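PDB 2VTC: AA9 family lytic polysaccharide monooxygenase cel61B from Hypocrea jecorina, which depolymerises crystalline and amorphous cellulose by copper-dependent oxidative cleavage of its glycosidic bonds, using a reductant and O2 or H2O2. Local coordinates for residues A[24-27]-A[32-35]; A[99-104]-A[178-183]; A[103-108]-A[157-162]; A[140-143]-A[148-151]. One frame throughout, in Å; residues are numbered along the deposited sequence.

Interaction 1 of 4, residues A[24-27]-A[32-35]; sequences QNFT and YNQG. With NAG (2-acetamido-2-deoxy-beta-D-glucopyranose), chain C.
Phe26 and Asn33 form the hydrogen-bonded pair at the middle of the beta hairpin made by strands 22-28 and 31-34, at one edge of the antiparallel sheet of this AA9 beta-sandwich. Phe26 N gives its hydrogen to Asn33 O at 3.1 Å, and Asn33 N returns a shorter bond to Phe26 O, 2.8 Å; Gly35 N adds a bond to Gln24 O. The Phe26 ring swings over to its strand neighbour, CG set between its own backbone N and carbonyl carbon (chi1 59°), and receives Asn33 CB on one face, 3.7 Å from the ring centroid, as a CH-pi contact. Val199 and Ile201 of the facing sheet also touch this ring, which thereby enters the core. A smaller alanine at Phe26 would probably leave Asn33 CB without its aromatic seat and open a gap against Val199 and Ile201. The sheet's other face, with Asn25, Thr27 and Tyr32, carries sugar. Asn25 ND2 is covalently joined to C1 of the N-acetylglucosamine of chain C, and Tyr32 OH lies 3.1 Å from C7 of its acetamido group. The Tyr32 ring also comes alongside the Asn25 stem, Tyr32 CE1 to Asn25 CG 3.5 Å. One hairpin thus divides its chemistry, burying an aromatic ring on one side while the tyrosine flanks the root of an N-linked glycan on the other.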
loop_
_atom_site.group_PDB
_atom_site.type_symbol
_atom_site.label_atom_id
_atom_site.label_comp_id
_atom_site.label_asym_id
_atom_site.label_seq_id
_atom_site.Cartn_x
_atom_site.Cartn_y
_atom_site.Cartn_z
ATOM N N GLN A 24 -1.910 9.690 5.076
ATOM C CA GLN A 24 -1.318 10.883 5.702
ATOM C C GLN A 24 -0.767 10.627 7.090
ATOM O O GLN A 24 0.092 11.383 7.592
ATOM C CB GLN A 24 -2.334 12.034 5.732
ATOM C CG GLN A 24 -2.679 12.563 4.378
ATOM C CD GLN A 24 -3.141 14.024 4.400
ATOM O OE1 GLN A 24 -2.856 14.784 3.473
ATOM N NE2 GLN A 24 -3.858 14.407 5.445
ATOM N N ASN A 25 -1.287 9.577 7.714
ATOM C CA ASN A 25 -0.883 9.135 9.023
ATOM C C ASN A 25 -1.462 7.751 9.261
ATOM O O ASN A 25 -2.204 7.216 8.414
ATOM C CB ASN A 25 -1.269 10.140 10.131
ATOM C CG ASN A 25 -2.755 10.546 10.103
ATOM O OD1 ASN A 25 -3.632 9.725 10.383
ATOM N ND2 ASN A 25 -3.014 11.838 9.822
ATOM N N PHE A 26 -1.069 7.144 10.364
ATOM C CA PHE A 26 -1.490 5.793 10.683
ATOM C C PHE A 26 -1.292 5.559 12.168
ATOM O O PHE A 26 -0.494 6.271 12.819
ATOM C CB PHE A 26 -0.732 4.751 9.810
ATOM C CG PHE A 26 0.784 4.793 9.962
ATOM C CD1 PHE A 26 1.432 3.863 10.771
ATOM C CD2 PHE A 26 1.548 5.751 9.276
ATOM C CE1 PHE A 26 2.844 3.896 10.919
ATOM C CE2 PHE A 26 2.957 5.791 9.414
ATOM C CZ PHE A 26 3.593 4.855 10.232
ATOM N N THR A 27 -2.026 4.586 12.701
ATOM C CA THR A 27 -1.910 4.200 14.097
ATOM C C THR A 27 -1.375 2.787 14.234
ATOM O O THR A 27 -1.620 1.924 13.384
ATOM C CB THR A 27 -3.248 4.315 14.894
ATOM O OG1 THR A 27 -4.227 3.401 14.361
ATOM C CG2 THR A 27 -3.759 5.736 14.879
ATOM N N TYR A 32 -0.604 7.205 17.490
ATOM C CA TYR A 32 -0.426 8.040 16.296
ATOM C C TYR A 32 1.007 8.078 15.738
ATOM O O TYR A 32 1.991 8.223 16.487
ATOM C CB TYR A 32 -0.880 9.472 16.568
ATOM C CG TYR A 32 -0.814 10.384 15.368
ATOM C CD1 TYR A 32 -1.894 10.484 14.482
ATOM C CD2 TYR A 32 0.326 11.149 15.110
ATOM C CE1 TYR A 32 -1.845 11.318 13.393
ATOM C CE2 TYR A 32 0.384 11.995 14.006
ATOM C CZ TYR A 32 -0.701 12.064 13.150
ATOM O OH TYR A 32 -0.660 12.893 12.057
ATOM N N ASN A 33 1.091 7.966 14.412
ATOM C CA ASN A 33 2.336 8.082 13.664
ATOM C C ASN A 33 2.116 8.983 12.465
ATOM O O ASN A 33 1.151 8.796 11.713
ATOM C CB ASN A 33 2.805 6.699 13.175
ATOM C CG ASN A 33 3.375 5.836 14.289
ATOM O OD1 ASN A 33 4.597 5.768 14.460
ATOM N ND2 ASN A 33 2.496 5.173 15.057
ATOM N N GLN A 34 3.011 9.956 12.268
ATOM C CA GLN A 34 2.916 10.879 11.149
ATOM C C GLN A 34 3.340 10.218 9.830
ATOM O O GLN A 34 4.380 9.549 9.772
ATOM C CB GLN A 34 3.761 12.139 11.420
ATOM C CG GLN A 34 3.620 13.247 10.385
ATOM C CD GLN A 34 2.187 13.712 10.224
ATOM O OE1 GLN A 34 1.641 13.721 9.112
ATOM N NE2 GLN A 34 1.559 14.060 11.336
ATOM N N GLY A 35 2.514 10.368 8.793
ATOM C CA GLY A 35 2.853 9.890 7.452
ATOM C C GLY A 35 3.378 10.997 6.568
ATOM O O GLY A 35 3.496 12.156 7.012
HETATM C C1 NAG C . -4.398 12.277 9.749
HETATM C C2 NAG C . -4.505 13.716 10.271
HETATM C C3 NAG C . -5.931 14.290 10.118
HETATM C C4 NAG C . -6.534 14.026 8.726
HETATM C C5 NAG C . -6.204 12.597 8.253
HETATM C C6 NAG C . -6.643 12.291 6.825
HETATM C C7 NAG C . -3.154 14.723 12.044
HETATM C C8 NAG C . -2.915 14.821 13.521
HETATM N N2 NAG C . -4.077 13.835 11.656
HETATM O O3 NAG C . -5.912 15.684 10.391
HETATM O O4 NAG C . -7.948 14.185 8.744
HETATM O O5 NAG C . -4.810 12.313 8.388
HETATM O O6 NAG C . -6.292 13.314 5.923
HETATM O O7 NAG C . -2.522 15.434 11.258
#

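Interaction 2 of 4, residues A[99-104]-A[178-183]; sequences FQWGPG and HELLAA. With NAG (2-acetamido-2-deoxy-beta-D-glucopyranose), chain C; NAG (2-acetamido-2-deoxy-beta-D-glucopyranose), chain B.
The rings of Phe99 and His178 lie almost parallel in an offset stack, centroids 4.1 Å apart and planes at 5°, with Trp101 meeting the edge of the imidazole; the three form an aromatic cluster between the two sheets of the AA9 beta-sandwich. Phe99 CD2 sits over the centre of the imidazole, whereas His178 CG is displaced toward the rim of the phenyl ring. His178 CB lies over the same phenyl face, 3.8 Å from its centroid, as a CH-pi contact, and the two side chains slide past each other in opposite directions. Leu180 takes one face of the indole: its CD1 is over the six-membered ring, 3.6 Å from the centroid, and CG touches Trp101 CZ2 at 3.5 Å. The axes of strands 99-102 and 178-182 run at 47° to each other and approach to 10.1 Å, so side chains bridge the gap between them. Both imidazole nitrogens of the buried histidine are engaged, ND1 with Thr115 OG1 and NE2 as acceptor from the indole, a pairing consistent with a neutral ring. Trp101 also meets Trp106, which lies against the metal ligand Tyr195. The polar link of the cluster is the bond from Trp101 NE1 to His178 NE2, 3.0 Å long and 160° at the hydrogen, lying close to the planes of both rings.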
loop_
_atom_site.group_PDB
_atom_site.type_symbol
_atom_site.label_atom_id
_atom_site.label_comp_id
_atom_site.label_asym_id
_atom_site.label_seq_id
_atom_site.Cartn_x
_atom_site.Cartn_y
_atom_site.Cartn_z
ATOM N N PHE A 99 -4.317 2.373 8.579
ATOM C CA PHE A 99 -3.895 3.374 7.610
ATOM C C PHE A 99 -5.024 4.387 7.463
ATOM O O PHE A 99 -6.175 4.003 7.240
ATOM C CB PHE A 99 -3.575 2.735 6.248
ATOM C CG PHE A 99 -2.403 1.788 6.272
ATOM C CD1 PHE A 99 -1.107 2.281 6.115
ATOM C CD2 PHE A 99 -2.591 0.413 6.416
ATOM C CE1 PHE A 99 0.001 1.411 6.114
ATOM C CE2 PHE A 99 -1.494 -0.476 6.428
ATOM C CZ PHE A 99 -0.194 0.044 6.271
ATOM N N GLN A 100 -4.685 5.662 7.599
ATOM C CA GLN A 100 -5.654 6.747 7.448
ATOM C C GLN A 100 -5.424 7.476 6.136
ATOM O O GLN A 100 -4.409 8.155 5.937
ATOM C CB GLN A 100 -5.583 7.708 8.643
ATOM C CG GLN A 100 -6.385 8.999 8.453
ATOM C CD GLN A 100 -7.895 8.785 8.546
ATOM O OE1 GLN A 100 -8.616 8.830 7.534
ATOM N NE2 GLN A 100 -8.372 8.547 9.750
ATOM N N TRP A 101 -6.376 7.326 5.220
ATOM C CA TRP A 101 -6.308 7.992 3.933
ATOM C C TRP A 101 -6.933 9.392 4.001
ATOM O O TRP A 101 -7.806 9.660 4.844
ATOM C CB TRP A 101 -7.017 7.156 2.858
ATOM C CG TRP A 101 -6.293 5.876 2.512
ATOM C CD1 TRP A 101 -6.321 4.715 3.213
ATOM C CD2 TRP A 101 -5.441 5.653 1.379
ATOM N NE1 TRP A 101 -5.531 3.769 2.592
ATOM C CE2 TRP A 101 -4.992 4.314 1.456
ATOM C CE3 TRP A 101 -5.027 6.450 0.298
ATOM C CZ2 TRP A 101 -4.123 3.748 0.499
ATOM C CZ3 TRP A 101 -4.161 5.892 -0.668
ATOM C CH2 TRP A 101 -3.719 4.540 -0.546
ATOM N N GLY A 102 -6.475 10.276 3.127
ATOM C CA GLY A 102 -6.958 11.657 3.150
ATOM C C GLY A 102 -6.251 12.523 2.136
ATOM O O GLY A 102 -5.502 12.005 1.290
ATOM N N PRO A 103 -6.450 13.856 2.219
ATOM C CA PRO A 103 -7.226 14.593 3.245
ATOM C C PRO A 103 -8.758 14.547 3.067
ATOM O O PRO A 103 -9.501 14.783 4.034
ATOM C CB PRO A 103 -6.730 16.036 3.094
ATOM C CG PRO A 103 -6.300 16.146 1.643
ATOM C CD PRO A 103 -5.858 14.752 1.206
ATOM N N GLY A 104 -9.215 14.264 1.854
ATOM C CA GLY A 104 -10.655 14.184 1.583
ATOM C C GLY A 104 -11.186 12.760 1.629
ATOM O O GLY A 104 -10.422 11.800 1.699
ATOM N N HIS A 178 0.874 -0.575 1.270
ATOM C CA HIS A 178 -0.589 -0.617 1.379
ATOM C C HIS A 178 -1.176 -0.035 0.085
ATOM O O HIS A 178 -0.781 1.076 -0.318
ATOM C CB HIS A 178 -1.002 0.213 2.600
ATOM C CG HIS A 178 -2.488 0.321 2.796
ATOM N ND1 HIS A 178 -3.308 -0.779 2.959
ATOM C CD2 HIS A 178 -3.291 1.410 2.885
ATOM C CE1 HIS A 178 -4.560 -0.368 3.117
ATOM N NE2 HIS A 178 -4.576 0.951 3.074
ATOM N N GLU A 179 -2.099 -0.759 -0.579
ATOM C CA GLU A 179 -2.462 -0.379 -1.945
ATOM C C GLU A 179 -3.944 -0.522 -2.268
ATOM O O GLU A 179 -4.522 -1.569 -2.034
ATOM C CB GLU A 179 -1.658 -1.211 -2.931
ATOM C CG GLU A 179 -1.868 -0.860 -4.415
ATOM C CD GLU A 179 -1.001 -1.726 -5.297
ATOM O OE1 GLU A 179 -0.806 -2.936 -4.964
ATOM O OE2 GLU A 179 -0.484 -1.217 -6.341
ATOM N N LEU A 180 -4.521 0.529 -2.845
ATOM C CA LEU A 180 -5.903 0.487 -3.331
ATOM C C LEU A 180 -5.848 0.340 -4.832
ATOM O O LEU A 180 -5.117 1.071 -5.518
ATOM C CB LEU A 180 -6.658 1.778 -2.966
ATOM C CG LEU A 180 -6.533 2.278 -1.527
ATOM C CD1 LEU A 180 -7.319 3.576 -1.297
ATOM C CD2 LEU A 180 -6.932 1.265 -0.518
ATOM N N LEU A 181 -6.616 -0.609 -5.367
ATOM C CA LEU A 181 -6.671 -0.768 -6.820
ATOM C C LEU A 181 -8.067 -0.327 -7.269
ATOM O O LEU A 181 -8.998 -1.148 -7.279
ATOM C CB LEU A 181 -6.421 -2.206 -7.248
ATOM C CG LEU A 181 -4.977 -2.724 -7.025
ATOM C CD1 LEU A 181 -4.847 -3.202 -5.585
ATOM C CD2 LEU A 181 -4.689 -3.843 -7.989
ATOM N N ALA A 182 -8.207 0.958 -7.603
ATOM C CA ALA A 182 -9.529 1.533 -7.973
ATOM C C ALA A 182 -9.897 1.069 -9.378
ATOM O O ALA A 182 -9.168 1.284 -10.378
ATOM C CB ALA A 182 -9.514 3.077 -7.846
ATOM N N ALA A 183 -11.063 0.406 -9.452
ATOM C CA ALA A 183 -11.417 -0.398 -10.601
ATOM C C ALA A 183 -12.571 0.159 -11.467
ATOM O O ALA A 183 -13.005 -0.530 -12.374
ATOM C CB ALA A 183 -11.750 -1.848 -10.149
HETATM C C1 NAG C . -4.398 12.277 9.749
HETATM C C2 NAG C . -4.505 13.716 10.271
HETATM C C3 NAG C . -5.931 14.290 10.118
HETATM C C4 NAG C . -6.534 14.026 8.726
HETATM C C5 NAG C . -6.204 12.597 8.253
HETATM C C6 NAG C . -6.643 12.291 6.825
HETATM C C7 NAG C . -3.154 14.723 12.044
HETATM C C8 NAG C . -2.915 14.821 13.521
HETATM N N2 NAG C . -4.077 13.835 11.656
HETATM O O3 NAG C . -5.912 15.684 10.391
HETATM O O4 NAG C . -7.948 14.185 8.744
HETATM O O5 NAG C . -4.810 12.313 8.388
HETATM O O6 NAG C . -6.292 13.314 5.923
HETATM O O7 NAG C . -2.522 15.434 11.258
HETATM C C1 NAG B . -8.358 15.322 7.963
HETATM C C2 NAG B . -9.822 15.134 7.544
HETATM C C3 NAG B . -10.433 16.409 6.944
HETATM C C4 NAG B . -10.068 17.667 7.736
HETATM C C5 NAG B . -8.556 17.708 7.984
HETATM C C6 NAG B . -8.139 18.943 8.786
HETATM C C7 NAG B . -10.385 12.811 6.945
HETATM C C8 NAG B . -10.621 11.847 5.826
HETATM N N2 NAG B . -9.972 14.033 6.597
HETATM O O3 NAG B . -11.837 16.265 6.935
HETATM O O4 NAG B . -10.498 18.829 7.051
HETATM O O5 NAG B . -8.182 16.532 8.691
HETATM O O6 NAG B . -8.749 18.904 10.061
HETATM O O7 NAG B . -10.551 12.435 8.103
#

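Interaction 3 of 4, residues A[103-108]-A[157-162]; sequences PGVWPH and QGNKWT. With NI (nickel (II) ion), chain E; NAG (2-acetamido-2-deoxy-beta-D-glucopyranose), chain B; NAG (2-acetamido-2-deoxy-beta-D-glucopyranose), chain C.
Asn159 takes a left-handed backbone conformation (phi 70°, psi 20°) and pushes its amide at the backbone of Gly104 and Trp106, a single side chain bridging two loops. It follows Gly158, the positive-phi C-prime residue of the Schellman motif that ends helix 150-156, and precedes strand 160-164; the other partner is the loop of the AA9 fold that leads to the metal-binding His108. The amide was probably modelled turned over: Asn159 OD1 lies 2.9 Å from Gly104 O. Asn159 ND2 lies 3.0 Å from Trp106 N, and in the reversed orientation both approaches may be hydrogen bonds. Trp106 CB packs beside the end of the amide. An alanine in place of Asn159 would probably leave Gly104 O and Trp106 N without this side-chain partner and the loop freer to shift. With CG opposite its backbone N (chi1 -178°), Trp106 carries its indole away from Asn159; there it meets Tyr195 edge-to-face, while NE1 is hydrogen-bonded to Gln151. At the glycan side, N2 of the N-acetylglucosamine of chain B donates to Pro103 O at 2.7 Å. Farther along, Pro107 CG sits over the centre of the His108 imidazole, whose edge meets Trp106 CZ2. The nickel ion of this crystal is held by the residues that bind the catalytic copper, His20, Tyr195 and His108, the last through NE2 at 2.1 Å.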
loop_
_atom_site.group_PDB
_atom_site.type_symbol
_atom_site.label_atom_id
_atom_site.label_comp_id
_atom_site.label_asym_id
_atom_site.label_seq_id
_atom_site.Cartn_x
_atom_site.Cartn_y
_atom_site.Cartn_z
ATOM N N PRO A 103 -6.450 13.856 2.219
ATOM C CA PRO A 103 -7.226 14.593 3.245
ATOM C C PRO A 103 -8.758 14.547 3.067
ATOM O O PRO A 103 -9.501 14.783 4.034
ATOM C CB PRO A 103 -6.730 16.036 3.094
ATOM C CG PRO A 103 -6.300 16.146 1.643
ATOM C CD PRO A 103 -5.858 14.752 1.206
ATOM N N GLY A 104 -9.215 14.264 1.854
ATOM C CA GLY A 104 -10.655 14.184 1.583
ATOM C C GLY A 104 -11.186 12.760 1.629
ATOM O O GLY A 104 -10.422 11.800 1.699
ATOM N N VAL A 105 -12.512 12.628 1.607
ATOM C CA VAL A 105 -13.170 11.321 1.516
ATOM C C VAL A 105 -12.690 10.556 0.274
ATOM O O VAL A 105 -12.570 11.129 -0.814
ATOM C CB VAL A 105 -14.724 11.476 1.516
ATOM C CG1 VAL A 105 -15.407 10.112 1.496
ATOM C CG2 VAL A 105 -15.165 12.250 2.761
ATOM N N TRP A 106 -12.376 9.270 0.440
ATOM C CA TRP A 106 -11.945 8.456 -0.701
ATOM C C TRP A 106 -13.022 8.392 -1.821
ATOM O O TRP A 106 -14.161 7.998 -1.549
ATOM C CB TRP A 106 -11.501 7.052 -0.250
ATOM C CG TRP A 106 -10.989 6.181 -1.372
ATOM C CD1 TRP A 106 -11.596 5.065 -1.879
ATOM C CD2 TRP A 106 -9.769 6.341 -2.113
ATOM N NE1 TRP A 106 -10.850 4.531 -2.888
ATOM C CE2 TRP A 106 -9.719 5.291 -3.060
ATOM C CE3 TRP A 106 -8.711 7.266 -2.065
ATOM C CZ2 TRP A 106 -8.650 5.131 -3.964
ATOM C CZ3 TRP A 106 -7.652 7.111 -2.979
ATOM C CH2 TRP A 106 -7.632 6.058 -3.911
ATOM N N PRO A 107 -12.669 8.823 -3.053
ATOM C CA PRO A 107 -13.597 8.927 -4.218
ATOM C C PRO A 107 -14.248 7.684 -4.872
ATOM O O PRO A 107 -14.980 7.858 -5.845
ATOM C CB PRO A 107 -12.883 9.854 -5.190
ATOM C CG PRO A 107 -11.447 9.676 -4.860
ATOM C CD PRO A 107 -11.339 9.367 -3.390
ATOM N N HIS A 108 -13.864 6.447 -4.556
ATOM C CA HIS A 108 -13.509 5.407 -5.542
ATOM C C HIS A 108 -14.108 4.163 -4.865
ATOM O O HIS A 108 -13.450 3.513 -4.056
ATOM C CB HIS A 108 -12.036 5.187 -5.865
ATOM C CG HIS A 108 -11.453 6.239 -6.748
ATOM N ND1 HIS A 108 -12.161 6.843 -7.771
ATOM C CD2 HIS A 108 -10.225 6.805 -6.751
ATOM C CE1 HIS A 108 -11.393 7.743 -8.357
ATOM N NE2 HIS A 108 -10.212 7.733 -7.763
ATOM N N GLN A 157 -15.784 3.520 6.607
ATOM C CA GLN A 157 -15.039 3.435 7.872
ATOM C C GLN A 157 -14.200 4.692 8.128
ATOM O O GLN A 157 -13.220 4.654 8.894
ATOM C CB GLN A 157 -14.110 2.213 7.891
ATOM C CG GLN A 157 -14.772 0.848 7.866
ATOM C CD GLN A 157 -13.822 -0.261 7.399
ATOM O OE1 GLN A 157 -12.610 -0.034 7.158
ATOM N NE2 GLN A 157 -14.358 -1.468 7.274
ATOM N N GLY A 158 -14.562 5.794 7.480
ATOM C CA GLY A 158 -13.884 7.075 7.682
ATOM C C GLY A 158 -12.482 7.107 7.096
ATOM O O GLY A 158 -11.580 7.734 7.666
ATOM N N ASN A 159 -12.308 6.445 5.949
ATOM C CA ASN A 159 -11.023 6.452 5.234
ATOM C C ASN A 159 -9.932 5.662 5.951
ATOM O O ASN A 159 -8.750 5.887 5.683
ATOM C CB ASN A 159 -10.541 7.892 4.985
ATOM C CG ASN A 159 -10.983 8.454 3.642
ATOM O OD1 ASN A 159 -10.288 9.292 3.061
ATOM N ND2 ASN A 159 -12.135 8.006 3.141
ATOM N N LYS A 160 -10.333 4.762 6.847
ATOM C CA LYS A 160 -9.405 3.939 7.638
ATOM C C LYS A 160 -9.418 2.484 7.175
ATOM O O LYS A 160 -10.481 1.933 6.903
ATOM C CB LYS A 160 -9.769 3.979 9.124
ATOM C CG LYS A 160 -9.462 5.300 9.815
ATOM C CD LYS A 160 -10.233 5.424 11.117
ATOM C CE LYS A 160 -10.239 6.854 11.643
ATOM N NZ LYS A 160 -10.913 7.843 10.730
ATOM N N TRP A 161 -8.240 1.858 7.101
ATOM C CA TRP A 161 -8.147 0.422 6.826
ATOM C C TRP A 161 -7.212 -0.272 7.820
ATOM O O TRP A 161 -6.071 0.164 8.011
ATOM C CB TRP A 161 -7.677 0.136 5.386
ATOM C CG TRP A 161 -8.065 -1.246 4.976
ATOM C CD1 TRP A 161 -7.264 -2.359 4.922
ATOM C CD2 TRP A 161 -9.379 -1.678 4.602
ATOM N NE1 TRP A 161 -8.010 -3.457 4.534
ATOM C CE2 TRP A 161 -9.312 -3.061 4.338
ATOM C CE3 TRP A 161 -10.619 -1.017 4.481
ATOM C CZ2 TRP A 161 -10.433 -3.807 3.949
ATOM C CZ3 TRP A 161 -11.727 -1.756 4.092
ATOM C CH2 TRP A 161 -11.625 -3.136 3.827
ATOM N N THR A 162 -7.700 -1.345 8.432
ATOM C CA THR A 162 -6.946 -2.094 9.451
ATOM C C THR A 162 -6.210 -3.266 8.814
ATOM O O THR A 162 -6.803 -4.063 8.072
ATOM C CB THR A 162 -7.875 -2.621 10.579
ATOM O OG1 THR A 162 -8.404 -1.511 11.315
ATOM C CG2 THR A 162 -7.119 -3.546 11.548
HETATM NI NI NI E . -8.641 9.062 -7.796
HETATM C C1 NAG B . -8.358 15.322 7.963
HETATM C C2 NAG B . -9.822 15.134 7.544
HETATM C C3 NAG B . -10.433 16.409 6.944
HETATM C C4 NAG B . -10.068 17.667 7.736
HETATM C C5 NAG B . -8.556 17.708 7.984
HETATM C C6 NAG B . -8.139 18.943 8.786
HETATM C C7 NAG B . -10.385 12.811 6.945
HETATM C C8 NAG B . -10.621 11.847 5.826
HETATM N N2 NAG B . -9.972 14.033 6.597
HETATM O O3 NAG B . -11.837 16.265 6.935
HETATM O O4 NAG B . -10.498 18.829 7.051
HETATM O O5 NAG B . -8.182 16.532 8.691
HETATM O O6 NAG B . -8.749 18.904 10.061
HETATM O O7 NAG B . -10.551 12.435 8.103
HETATM C C1 NAG C . -4.398 12.277 9.749
HETATM C C2 NAG C . -4.505 13.716 10.271
HETATM C C3 NAG C . -5.931 14.290 10.118
HETATM C C4 NAG C . -6.534 14.026 8.726
HETATM C C5 NAG C . -6.204 12.597 8.253
HETATM C C6 NAG C . -6.643 12.291 6.825
HETATM C C7 NAG C . -3.154 14.723 12.044
HETATM C C8 NAG C . -2.915 14.821 13.521
HETATM N N2 NAG C . -4.077 13.835 11.656
HETATM O O3 NAG C . -5.912 15.684 10.391
HETATM O O4 NAG C . -7.948 14.185 8.744
HETATM O O5 NAG C . -4.810 12.313 8.388
HETATM O O6 NAG C . -6.292 13.314 5.923
HETATM O O7 NAG C . -2.522 15.434 11.258
HETATM O O HOH W 1 -9.931 10.765 -8.028
HETATM O O HOH W 2 -8.456 8.773 -8.958
#

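Interaction 4 of 4, residues A[140-143]-A[148-151]; sequences AGIN and VWAQ
Segments 140-143 and 148-151 form a short, weakly bonded antiparallel hairpin, in which Asn143 N donates to Val148 O at 3.0 Å and Ala150 N to Gly141 O at 2.8 Å. Trp149, in the N-cap position, stands where this strand turns into helix 150-156. Ile142 and Trp149 are a non-hydrogen-bonded pair whose CA atoms come within 4.2 Å, and the isoleucine lies across the indole. Its CB is centred over the six-membered ring, 3.6 Å from the centroid and 5° off the normal. The CG1 branch, extended away from the backbone N (chi1 -167°), carries CD1 along the same face to the five-membered ring, where it is 3.6 Å from Trp149 NE1. Gly141 C comes to 3.5 Å from Trp149 CE3. Away from the indole, Ala140 CB and Ala150 CB meet at 3.7 Å, and Trp161 of strand 160-164 touches both residues. Tyr239 meets the indole edge-to-face. The two backbone bonds are thus supplemented by the CH-pi packing of Ile142 on the indole, and the bond at Ala150 N ties the first turn of the helix to the strand by a backbone carbonyl.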
loop_
_atom_site.group_PDB
_atom_site.type_symbol
_atom_site.label_atom_id
_atom_site.label_comp_id
_atom_site.label_asym_id
_atom_site.label_seq_id
_atom_site.Cartn_x
_atom_site.Cartn_y
_atom_site.Cartn_z
ATOM N N ALA A 140 -8.537 -7.930 0.242
ATOM C CA ALA A 140 -10.003 -7.883 0.357
ATOM C C ALA A 140 -10.559 -7.437 -0.980
ATOM O O ALA A 140 -10.057 -6.487 -1.598
ATOM C CB ALA A 140 -10.438 -6.945 1.478
ATOM N N GLY A 141 -11.618 -8.113 -1.431
ATOM C CA GLY A 141 -12.196 -7.842 -2.748
ATOM C C GLY A 141 -13.651 -7.419 -2.663
ATOM O O GLY A 141 -13.970 -6.439 -1.983
ATOM N N ILE A 142 -14.514 -8.163 -3.361
ATOM C CA ILE A 142 -15.975 -7.893 -3.388
ATOM C C ILE A 142 -16.704 -8.956 -2.554
ATOM O O ILE A 142 -16.324 -10.126 -2.579
ATOM C CB ILE A 142 -16.503 -7.874 -4.848
ATOM C CG1 ILE A 142 -17.927 -7.284 -4.919
ATOM C CG2 ILE A 142 -16.448 -9.263 -5.500
ATOM C CD1 ILE A 142 -18.427 -7.053 -6.329
ATOM N N ASN A 143 -17.708 -8.525 -1.790
ATOM C CA ASN A 143 -18.617 -9.432 -1.107
ATOM C C ASN A 143 -19.637 -9.875 -2.162
ATOM O O ASN A 143 -20.350 -9.039 -2.702
ATOM C CB ASN A 143 -19.261 -8.692 0.073
ATOM C CG ASN A 143 -20.282 -9.537 0.812
ATOM O OD1 ASN A 143 -21.059 -10.252 0.196
ATOM N ND2 ASN A 143 -20.274 -9.460 2.143
ATOM N N VAL A 148 -20.664 -5.375 -2.799
ATOM C CA VAL A 148 -19.952 -4.216 -2.247
ATOM C C VAL A 148 -18.459 -4.506 -2.109
ATOM O O VAL A 148 -18.061 -5.517 -1.530
ATOM C CB VAL A 148 -20.519 -3.768 -0.876
ATOM C CG1 VAL A 148 -19.739 -2.593 -0.317
ATOM C CG2 VAL A 148 -21.961 -3.321 -1.039
ATOM N N TRP A 149 -17.659 -3.594 -2.661
ATOM C CA TRP A 149 -16.183 -3.718 -2.641
ATOM C C TRP A 149 -15.529 -3.223 -1.356
ATOM O O TRP A 149 -16.048 -2.350 -0.644
ATOM C CB TRP A 149 -15.599 -2.922 -3.807
ATOM C CG TRP A 149 -15.817 -3.526 -5.127
ATOM C CD1 TRP A 149 -16.834 -3.233 -6.019
ATOM C CD2 TRP A 149 -15.009 -4.522 -5.755
ATOM N NE1 TRP A 149 -16.696 -4.001 -7.153
ATOM C CE2 TRP A 149 -15.586 -4.801 -7.021
ATOM C CE3 TRP A 149 -13.857 -5.227 -5.361
ATOM C CZ2 TRP A 149 -15.056 -5.761 -7.895
ATOM C CZ3 TRP A 149 -13.317 -6.168 -6.246
ATOM C CH2 TRP A 149 -13.896 -6.410 -7.501
ATOM N N ALA A 150 -14.340 -3.767 -1.082
ATOM C CA ALA A 150 -13.514 -3.287 0.029
ATOM C C ALA A 150 -13.362 -1.760 0.037
ATOM O O ALA A 150 -13.383 -1.148 1.102
ATOM C CB ALA A 150 -12.130 -3.969 -0.008
ATOM N N GLN A 151 -13.217 -1.146 -1.139
ATOM C CA GLN A 151 -13.036 0.323 -1.181
ATOM C C GLN A 151 -14.272 1.115 -0.718
ATOM O O GLN A 151 -14.145 2.188 -0.127
ATOM C CB GLN A 151 -12.515 0.773 -2.538
ATOM C CG GLN A 151 -10.973 0.573 -2.654
ATOM C CD GLN A 151 -10.430 0.924 -4.005
ATOM O OE1 GLN A 151 -10.548 2.059 -4.458
ATOM N NE2 GLN A 151 -9.814 -0.052 -4.675
#

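How the interactions relate
Interactions 1, 2 and 3 all reach one antiparallel sheet, and interaction 2 crosses from it to strand 172-182 of the other. Strand 96-102 runs between the hairpin of interaction 1, which it meets through Asn25 O and Gln100 N at 3.0 Å, and strand 160-164 of interaction 3, joined through Trp101 N and Asn159 O at 2.8 Å. Interactions 2 and 3 have centres about 6 Å apart and share Pro103 and Gly104; both reach the glycan rooted in interaction 1. Interaction 4 does not touch interaction 1 (nearest atoms about 15 Å apart) but meets interactions 2 and 3 through Gln151, whose OE1 is 2.9 Å from Trp106 NE1. Interaction 3 contains the metal ligand His108, and Leu180 of interaction 2 has its side chain about 9 Å from the nickel.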